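Local structure of arylamine n-acetyltransferase (Mycobacterium smegmatis, 1W5R) at residues Ile39-Leu44 against Gly210-Val215; Gly134-Thr139 against Asp219-Leu224. The protein catalyses the transfer of an acetyl group to arylamines, as an arylamine N-acetyltransferase, probably through a catalytic triad like that of others of its family. The protein carries 1 engineered substitution. All coordinates share one frame; numbering follows the deposited sequence.

Interaction 1: residues Ile39-Leu44 against Gly210-Val215; sequences IPFENL and GLTVAV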
ATOM      1  N   ILE A  39     -13.956   8.934 -14.362  1.00 11.25           N
ATOM      2  CA  ILE A  39     -14.491  10.082 -13.622  1.00 10.94           C
ATOM      3  C   ILE A  39     -14.510   9.683 -12.142  1.00 10.31           C
ATOM      4  O   ILE A  39     -15.258   8.789 -11.750  1.00 10.11           O
ATOM      5  CB  ILE A  39     -15.911  10.512 -14.108  1.00 10.99           C
ATOM      6  CG1 ILE A  39     -15.941  10.711 -15.636  1.00 10.70           C
ATOM      7  CG2 ILE A  39     -16.360  11.794 -13.398  1.00 11.35           C
ATOM      8  CD1 ILE A  39     -17.334  11.108 -16.183  1.00 12.52           C
ATOM      9  N   PRO A  40     -13.661  10.323 -11.330  1.00  9.65           N
ATOM     10  CA  PRO A  40     -13.601   9.912  -9.938  1.00  9.19           C
ATOM     11  C   PRO A  40     -14.777  10.411  -9.097  1.00  8.47           C
ATOM     12  O   PRO A  40     -15.421  11.411  -9.433  1.00  8.82           O
ATOM     13  CB  PRO A  40     -12.291  10.543  -9.462  1.00  9.25           C
ATOM     14  CG  PRO A  40     -12.204  11.826 -10.258  1.00 11.37           C
ATOM     15  CD  PRO A  40     -12.729  11.431 -11.623  1.00 10.05           C
ATOM     16  N   PHE A  41     -15.054   9.694  -8.014  1.00  8.04           N
ATOM     17  CA  PHE A  41     -15.889  10.224  -6.945  1.00  8.08           C
ATOM     18  C   PHE A  41     -15.048  11.281  -6.217  1.00  8.41           C
ATOM     19  O   PHE A  41     -13.877  11.058  -5.898  1.00  8.74           O
ATOM     20  CB  PHE A  41     -16.279   9.103  -5.976  1.00  8.44           C
ATOM     21  CG  PHE A  41     -17.243   9.523  -4.917  1.00  7.39           C
ATOM     22  CD1 PHE A  41     -18.592   9.177  -5.019  1.00  6.83           C
ATOM     23  CD2 PHE A  41     -16.809  10.252  -3.800  1.00  7.98           C
ATOM     24  CE1 PHE A  41     -19.508   9.555  -4.024  1.00  7.06           C
ATOM     25  CE2 PHE A  41     -17.715  10.645  -2.800  1.00  7.92           C
ATOM     26  CZ  PHE A  41     -19.073  10.297  -2.921  1.00  7.80           C
ATOM     27  N   GLU A  42     -15.631  12.450  -5.979  1.00  8.17           N
ATOM     28  CA  GLU A  42     -14.991  13.436  -5.092  1.00  8.28           C
ATOM     29  C   GLU A  42     -16.039  14.368  -4.524  1.00  8.14           C
ATOM     30  O   GLU A  42     -17.090  14.603  -5.136  1.00  8.58           O
ATOM     31  CB  GLU A  42     -13.917  14.264  -5.799  1.00  9.32           C
ATOM     32  CG  GLU A  42     -14.423  14.895  -7.097  1.00  9.78           C
ATOM     33  CD  GLU A  42     -14.253  16.391  -7.159  1.00  9.72           C
ATOM     34  OE1 GLU A  42     -14.659  17.075  -6.193  1.00  9.44           O
ATOM     35  OE2 GLU A  42     -13.769  16.879  -8.194  1.00 11.60           O
ATOM     36  N   ASN A  43     -15.736  14.909  -3.351  1.00  8.21           N
ATOM     37  CA  ASN A  43     -16.618  15.888  -2.711  1.00  8.01           C
ATOM     38  C   ASN A  43     -15.876  17.187  -2.394  1.00  8.07           C
ATOM     39  O   ASN A  43     -16.131  17.794  -1.369  1.00  7.86           O
ATOM     40  CB  ASN A  43     -17.204  15.319  -1.414  1.00  8.81           C
ATOM     41  CG  ASN A  43     -16.153  15.197  -0.332  1.00  7.87           C
ATOM     42  OD1 ASN A  43     -15.009  14.849  -0.628  1.00  9.80           O
ATOM     43  ND2 ASN A  43     -16.521  15.500   0.917  1.00  7.65           N
ATOM     44  N   LEU A  44     -14.956  17.601  -3.255  1.00  8.11           N
ATOM     45  CA  LEU A  44     -14.213  18.834  -2.967  1.00  8.64           C
ATOM     46  C   LEU A  44     -15.132  20.058  -2.856  1.00  8.47           C
ATOM     47  O   LEU A  44     -14.870  20.945  -2.041  1.00  9.15           O
ATOM     48  CB  LEU A  44     -13.131  19.083  -4.004  1.00  8.57           C
ATOM     49  CG  LEU A  44     -11.940  18.131  -3.861  1.00 10.68           C
ATOM     50  CD1 LEU A  44     -11.242  17.983  -5.209  1.00 11.71           C
ATOM     51  CD2 LEU A  44     -10.969  18.582  -2.763  1.00 11.67           C
ATOM     52  N   GLY A 210     -15.433  15.915   5.893  1.00 10.42           N
ATOM     53  CA  GLY A 210     -14.164  15.359   5.467  1.00  9.56           C
ATOM     54  C   GLY A 210     -14.102  15.233   3.965  1.00  9.48           C
ATOM     55  O   GLY A 210     -15.006  15.703   3.261  1.00 10.19           O
ATOM     56  N   LEU A 211     -13.041  14.569   3.497  1.00  9.03           N
ATOM     57  CA  LEU A 211     -12.714  14.452   2.084  1.00  9.22           C
ATOM     58  C   LEU A 211     -12.792  12.995   1.650  1.00  8.80           C
ATOM     59  O   LEU A 211     -12.120  12.142   2.242  1.00  8.82           O
ATOM     60  CB  LEU A 211     -11.276  14.941   1.870  1.00  9.52           C
ATOM     61  CG  LEU A 211     -10.647  14.653   0.505  1.00 10.90           C
ATOM     62  CD1 LEU A 211     -11.213  15.581  -0.544  1.00 13.45           C
ATOM     63  CD2 LEU A 211      -9.126  14.787   0.557  1.00 11.86           C
ATOM     64  N   THR A 212     -13.592  12.713   0.619  1.00  8.22           N
ATOM     65  CA  THR A 212     -13.650  11.372   0.030  1.00  7.87           C
ATOM     66  C   THR A 212     -13.391  11.487  -1.463  1.00  7.73           C
ATOM     67  O   THR A 212     -14.059  12.266  -2.157  1.00  8.32           O
ATOM     68  CB  THR A 212     -15.012  10.689   0.227  1.00  8.06           C
ATOM     69  OG1 THR A 212     -15.248  10.487   1.621  1.00 10.83           O
ATOM     70  CG2 THR A 212     -15.059   9.336  -0.495  1.00  9.68           C
ATOM     71  N   VAL A 213     -12.411  10.726  -1.945  1.00  7.85           N
ATOM     72  CA  VAL A 213     -12.088  10.666  -3.369  1.00  8.38           C
ATOM     73  C   VAL A 213     -11.943   9.198  -3.743  1.00  8.29           C
ATOM     74  O   VAL A 213     -11.348   8.422  -2.995  1.00  9.63           O
ATOM     75  CB  VAL A 213     -10.785  11.461  -3.694  1.00  8.89           C
ATOM     76  CG1 VAL A 213     -10.529  11.492  -5.198  1.00  9.84           C
ATOM     77  CG2 VAL A 213     -10.869  12.882  -3.165  1.00 10.13           C
ATOM     78  N   ALA A 214     -12.503   8.786  -4.879  1.00  7.67           N
ATOM     79  CA  ALA A 214     -12.404   7.375  -5.240  1.00  8.11           C
ATOM     80  C   ALA A 214     -12.393   7.166  -6.741  1.00  8.35           C
ATOM     81  O   ALA A 214     -12.834   8.028  -7.504  1.00  8.36           O
ATOM     82  CB  ALA A 214     -13.545   6.565  -4.600  1.00  8.33           C
ATOM     83  N   VAL A 215     -11.876   6.021  -7.163  1.00  8.60           N
ATOM     84  CA  VAL A 215     -11.937   5.639  -8.575  1.00  9.38           C
ATOM     85  C   VAL A 215     -11.808   4.122  -8.615  1.00  9.48           C
ATOM     86  O   VAL A 215     -11.280   3.521  -7.675  1.00 10.63           O
ATOM     87  CB  VAL A 215     -10.846   6.344  -9.426  1.00  9.21           C
ATOM     88  CG1 VAL A 215      -9.445   5.754  -9.159  1.00 11.01           C
ATOM     89  CG2 VAL A 215     -11.216   6.317 -10.908  1.00 11.03           C
TER

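Interaction 2: residues Gly134-Thr139 against Asp219-Leu224; sequences GGQTLT and DARYNL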
ATOM      1  N   GLY A 134     -19.053   5.631  -4.902  1.00  8.80           N
ATOM      2  CA  GLY A 134     -17.658   5.846  -4.482  1.00  8.47           C
ATOM      3  C   GLY A 134     -16.807   4.598  -4.659  1.00  8.95           C
ATOM      4  O   GLY A 134     -16.980   3.846  -5.626  1.00  8.74           O
ATOM      5  N   GLY A 135     -15.902   4.351  -3.716  1.00  9.14           N
ATOM      6  CA  GLY A 135     -14.976   3.222  -3.840  1.00  8.62           C
ATOM      7  C   GLY A 135     -15.619   1.845  -3.992  1.00  9.21           C
ATOM      8  O   GLY A 135     -15.043   0.978  -4.654  1.00  9.83           O
ATOM      9  N   GLN A 136     -16.790   1.648  -3.372  1.00  8.31           N
ATOM     10  CA  GLN A 136     -17.498   0.369  -3.426  1.00  8.38           C
ATOM     11  C   GLN A 136     -18.666   0.383  -4.422  1.00  7.86           C
ATOM     12  O   GLN A 136     -19.561  -0.458  -4.344  1.00  8.08           O
ATOM     13  CB  GLN A 136     -17.965  -0.050  -2.019  1.00  8.99           C
ATOM     14  CG  GLN A 136     -18.326  -1.536  -1.865  1.00  8.99           C
ATOM     15  CD  GLN A 136     -17.194  -2.476  -2.258  1.00  9.92           C
ATOM     16  OE1 GLN A 136     -17.318  -3.274  -3.217  1.00 13.51           O
ATOM     17  NE2 GLN A 136     -16.096  -2.385  -1.549  1.00 10.49           N
ATOM     18  N   THR A 137     -18.647   1.326  -5.359  1.00  7.81           N
ATOM     19  CA  THR A 137     -19.752   1.420  -6.326  1.00  8.10           C
ATOM     20  C   THR A 137     -19.803   0.202  -7.246  1.00  8.63           C
ATOM     21  O   THR A 137     -18.761  -0.426  -7.535  1.00  9.44           O
ATOM     22  CB  THR A 137     -19.650   2.699  -7.176  1.00  8.22           C
ATOM     23  OG1 THR A 137     -20.960   3.063  -7.644  1.00  9.28           O
ATOM     24  CG2 THR A 137     -18.671   2.539  -8.346  1.00  9.45           C
ATOM     25  N   LEU A 138     -21.006  -0.125  -7.710  1.00  9.24           N
ATOM     26  CA  LEU A 138     -21.170  -1.179  -8.721  1.00  9.11           C
ATOM     27  C   LEU A 138     -20.344  -0.906  -9.966  1.00  9.59           C
ATOM     28  O   LEU A 138     -20.325   0.214 -10.470  1.00  9.96           O
ATOM     29  CB  LEU A 138     -22.626  -1.307  -9.141  1.00  9.57           C
ATOM     30  CG  LEU A 138     -23.532  -2.228  -8.324  1.00 10.93           C
ATOM     31  CD1 LEU A 138     -24.986  -2.035  -8.708  1.00 12.90           C
ATOM     32  CD2 LEU A 138     -23.149  -3.691  -8.521  1.00 11.14           C
ATOM     33  N   THR A 139     -19.664  -1.950 -10.451  1.00  9.59           N
ATOM     34  CA  THR A 139     -18.806  -1.830 -11.623  1.00 10.02           C
ATOM     35  C   THR A 139     -19.380  -2.544 -12.843  1.00 10.63           C
ATOM     36  O   THR A 139     -18.737  -2.605 -13.904  1.00 11.13           O
ATOM     37  CB  THR A 139     -17.396  -2.353 -11.319  1.00  9.81           C
ATOM     38  OG1 THR A 139     -17.461  -3.748 -10.984  1.00 10.56           O
ATOM     39  CG2 THR A 139     -16.761  -1.531 -10.163  1.00  9.92           C
ATOM     40  N   ASP A 219      -8.526  -3.527 -12.105  1.00 14.27           N
ATOM     41  CA  ASP A 219      -7.764  -4.308 -11.117  1.00 15.18           C
ATOM     42  C   ASP A 219      -7.996  -3.929  -9.670  1.00 14.03           C
ATOM     43  O   ASP A 219      -7.695  -4.716  -8.773  1.00 14.50           O
ATOM     44  CB  ASP A 219      -6.263  -4.191 -11.379  1.00 16.60           C
ATOM     45  CG  ASP A 219      -5.846  -4.815 -12.688  1.00 20.13           C
ATOM     46  OD1 ASP A 219      -6.444  -5.835 -13.087  1.00 23.42           O
ATOM     47  OD2 ASP A 219      -4.896  -4.287 -13.305  1.00 25.85           O
ATOM     48  N   ALA A 220      -8.505  -2.726  -9.415  1.00 12.73           N
ATOM     49  CA  ALA A 220      -8.530  -2.275  -8.021  1.00 11.76           C
ATOM     50  C   ALA A 220      -9.561  -1.197  -7.743  1.00 11.05           C
ATOM     51  O   ALA A 220      -9.881  -0.414  -8.627  1.00 11.33           O
ATOM     52  CB  ALA A 220      -7.148  -1.787  -7.587  1.00 13.32           C
ATOM     53  N   ARG A 221     -10.024  -1.159  -6.499  1.00 10.22           N
ATOM     54  CA  ARG A 221     -10.848  -0.057  -5.999  1.00  9.47           C
ATOM     55  C   ARG A 221      -9.972   0.851  -5.158  1.00 10.10           C
ATOM     56  O   ARG A 221      -9.249   0.370  -4.281  1.00 10.68           O
ATOM     57  CB  ARG A 221     -11.998  -0.590  -5.148  1.00  9.12           C
ATOM     58  CG  ARG A 221     -12.960  -1.493  -5.912  1.00  9.18           C
ATOM     59  CD  ARG A 221     -14.016  -2.079  -4.977  1.00  9.39           C
ATOM     60  NE  ARG A 221     -15.066  -2.836  -5.675  1.00  9.51           N
ATOM     61  CZ  ARG A 221     -16.078  -2.276  -6.346  1.00  9.28           C
ATOM     62  NH1 ARG A 221     -16.181  -0.950  -6.431  1.00  9.52           N
ATOM     63  NH2 ARG A 221     -16.993  -3.041  -6.938  1.00  9.32           N
ATOM     64  N   TYR A 222     -10.062   2.154  -5.412  1.00 10.56           N
ATOM     65  CA  TYR A 222      -9.292   3.156  -4.680  1.00 10.41           C
ATOM     66  C   TYR A 222     -10.228   4.058  -3.917  1.00 10.74           C
ATOM     67  O   TYR A 222     -11.159   4.611  -4.498  1.00 11.00           O
ATOM     68  CB  TYR A 222      -8.470   4.011  -5.656  1.00 11.45           C
ATOM     69  CG  TYR A 222      -7.454   3.206  -6.421  1.00 12.33           C
ATOM     70  CD1 TYR A 222      -7.813   2.521  -7.581  1.00 12.77           C
ATOM     71  CD2 TYR A 222      -6.132   3.126  -5.979  1.00 13.77           C
ATOM     72  CE1 TYR A 222      -6.880   1.779  -8.282  1.00 15.19           C
ATOM     73  CE2 TYR A 222      -5.187   2.375  -6.677  1.00 14.64           C
ATOM     74  CZ  TYR A 222      -5.564   1.712  -7.828  1.00 14.86           C
ATOM     75  OH  TYR A 222      -4.638   0.951  -8.519  1.00 16.22           O
ATOM     76  N   ASN A 223      -9.989   4.195  -2.611  1.00  9.98           N
ATOM     77  CA  ASN A 223     -10.832   5.060  -1.796  1.00 10.11           C
ATOM     78  C   ASN A 223     -10.018   5.849  -0.793  1.00  9.93           C
ATOM     79  O   ASN A 223      -9.443   5.266   0.137  1.00 11.11           O
ATOM     80  CB  ASN A 223     -11.923   4.294  -1.062  1.00 11.53           C
ATOM     81  CG  ASN A 223     -12.928   5.234  -0.434  1.00 14.25           C
ATOM     82  OD1 ASN A 223     -13.658   5.903  -1.136  1.00 17.17           O
ATOM     83  ND2 ASN A 223     -12.913   5.339   0.885  1.00 19.02           N
ATOM     84  N   LEU A 224      -9.977   7.159  -1.002  1.00  9.40           N
ATOM     85  CA  LEU A 224      -9.264   8.081  -0.120  1.00 10.26           C
ATOM     86  C   LEU A 224     -10.265   8.737   0.821  1.00  9.65           C
ATOM     87  O   LEU A 224     -11.252   9.304   0.362  1.00  9.68           O
ATOM     88  CB  LEU A 224      -8.594   9.164  -0.971  1.00 11.32           C
ATOM     89  CG  LEU A 224      -7.840  10.281  -0.234  1.00 11.85           C
ATOM     90  CD1 LEU A 224      -6.504   9.738   0.300  1.00 13.62           C
ATOM     91  CD2 LEU A 224      -7.580  11.483  -1.137  1.00 12.32           C
TER
HETATM   92  O   HOH W   1     -16.081   6.030  -1.364  1.00 18.85           O

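Interaction 1: residues Ile39-Leu44 against Gly210-Val215
The Phe41 ring turns one edge to the backbone of Thr212, whose carbonyl O lies in the ring plane, while CG2 of Thr212 reaches CE2 of Phe41 obliquely at 3.8 Å. CB of Phe41 leaves the sheet on the same face as CB of Ala214, 4.0 Å away, and chi1 (-174°) then sets CG beside the carbonyl carbon, swinging the ring along the strand to Thr212. The Asn43 amide grips two backbone sites. Its ND2 donates to Gly210 O in the amide plane at 2.8 Å, and its OD1 takes the N-H of Thr212 in an almost straight bond (171°), although that donor stands above the carbonyl plane. ND2 also serves Phe207 O; three backbone bonds thus fix the amide's rotation. Phe41 and Ala214 form an antiparallel hydrogen-bonded pair, Phe41 N to Ala214 O and Ala214 N to Phe41 O, each 2.8 Å. CD2 of Leu44 lies beside CD1 of Leu211 at 3.7 Å. Glu42 OE2 makes a salt bridge to Arg69 and accepts from Gly70 N, while OE1 accepts from Leu44 N. The short, weakly bonded strand 41-42, soon after helix 25-38, borders a five-stranded antiparallel sheet; helix 73-87 packs on Phe41 through Gln73, and helix 245-255 on Leu211.

Interaction 2: residues Gly134-Thr139 against Asp219-Leu224
Gly135 brings its backbone close to the strand, its CA 5.0 Å from CA of Asn223. It follows Gly134, whose phi is positive (101°), favouring glycine, and whose O accepts from Thr137 N to close a type I beta turn. A water accepts from Gly135 N at 2.9 Å; its link to Asn223 OD1 is modelled too short to be trusted. The carbonyl O of Gly135 points to Arg221, taking a hydrogen from NH1 at 2.9 Å, somewhat out of the guanidinium plane, and also lies 3.2 Å from CD of Arg221. Gln136 departs on the far side, yet its side chain bends at chi2 (56°) and returns, so that the end of its amide lies over the rim of one guanidinium face, the two planes 45° apart. Here a loop after strand 127-129 of the eight-stranded antiparallel sheet meets strand 220-225 of the five-stranded one, and Arg221 ties that loop to the strand. Thr137 supplies a second carbonyl: its O sits at the guanidinium edge and is held end-on by Arg221 NH1 at 2.9 Å and by Arg221 NH2 at 3.2 Å. The Arg221 chain, extended from CG to NE, carries the charge this far, where NH2 also makes a salt bridge to Glu155. Thr137 OG1 turns instead to Asp130 O and Phe133 N. Last comes Thr139, whose CB is directed toward the strand and whose CG2 approaches Arg221 NH2 to 3.6 Å.

The centres of the two interactions lie about 11 Å apart, and both are built on the five-stranded antiparallel sheet. Interaction 1 adds its edge strand 41-42 to strand 212-216; interaction 2 brings a loop from the eight-stranded sheet to the next strand, 220-225. Those two neighbours are joined directly, with probable hydrogen bonds from Leu224 N to Val213 O and from Tyr222 N to Val215 O, and CB of Ala214 packs against Gly135 N. Along the chain the order is 39-44, 134-139, 210-215, 219-224, so the segments alternate. Two successive strands, 212-216 and 220-225, therefore draw together the chain after helix 25-38 and the loop following strand 127-129.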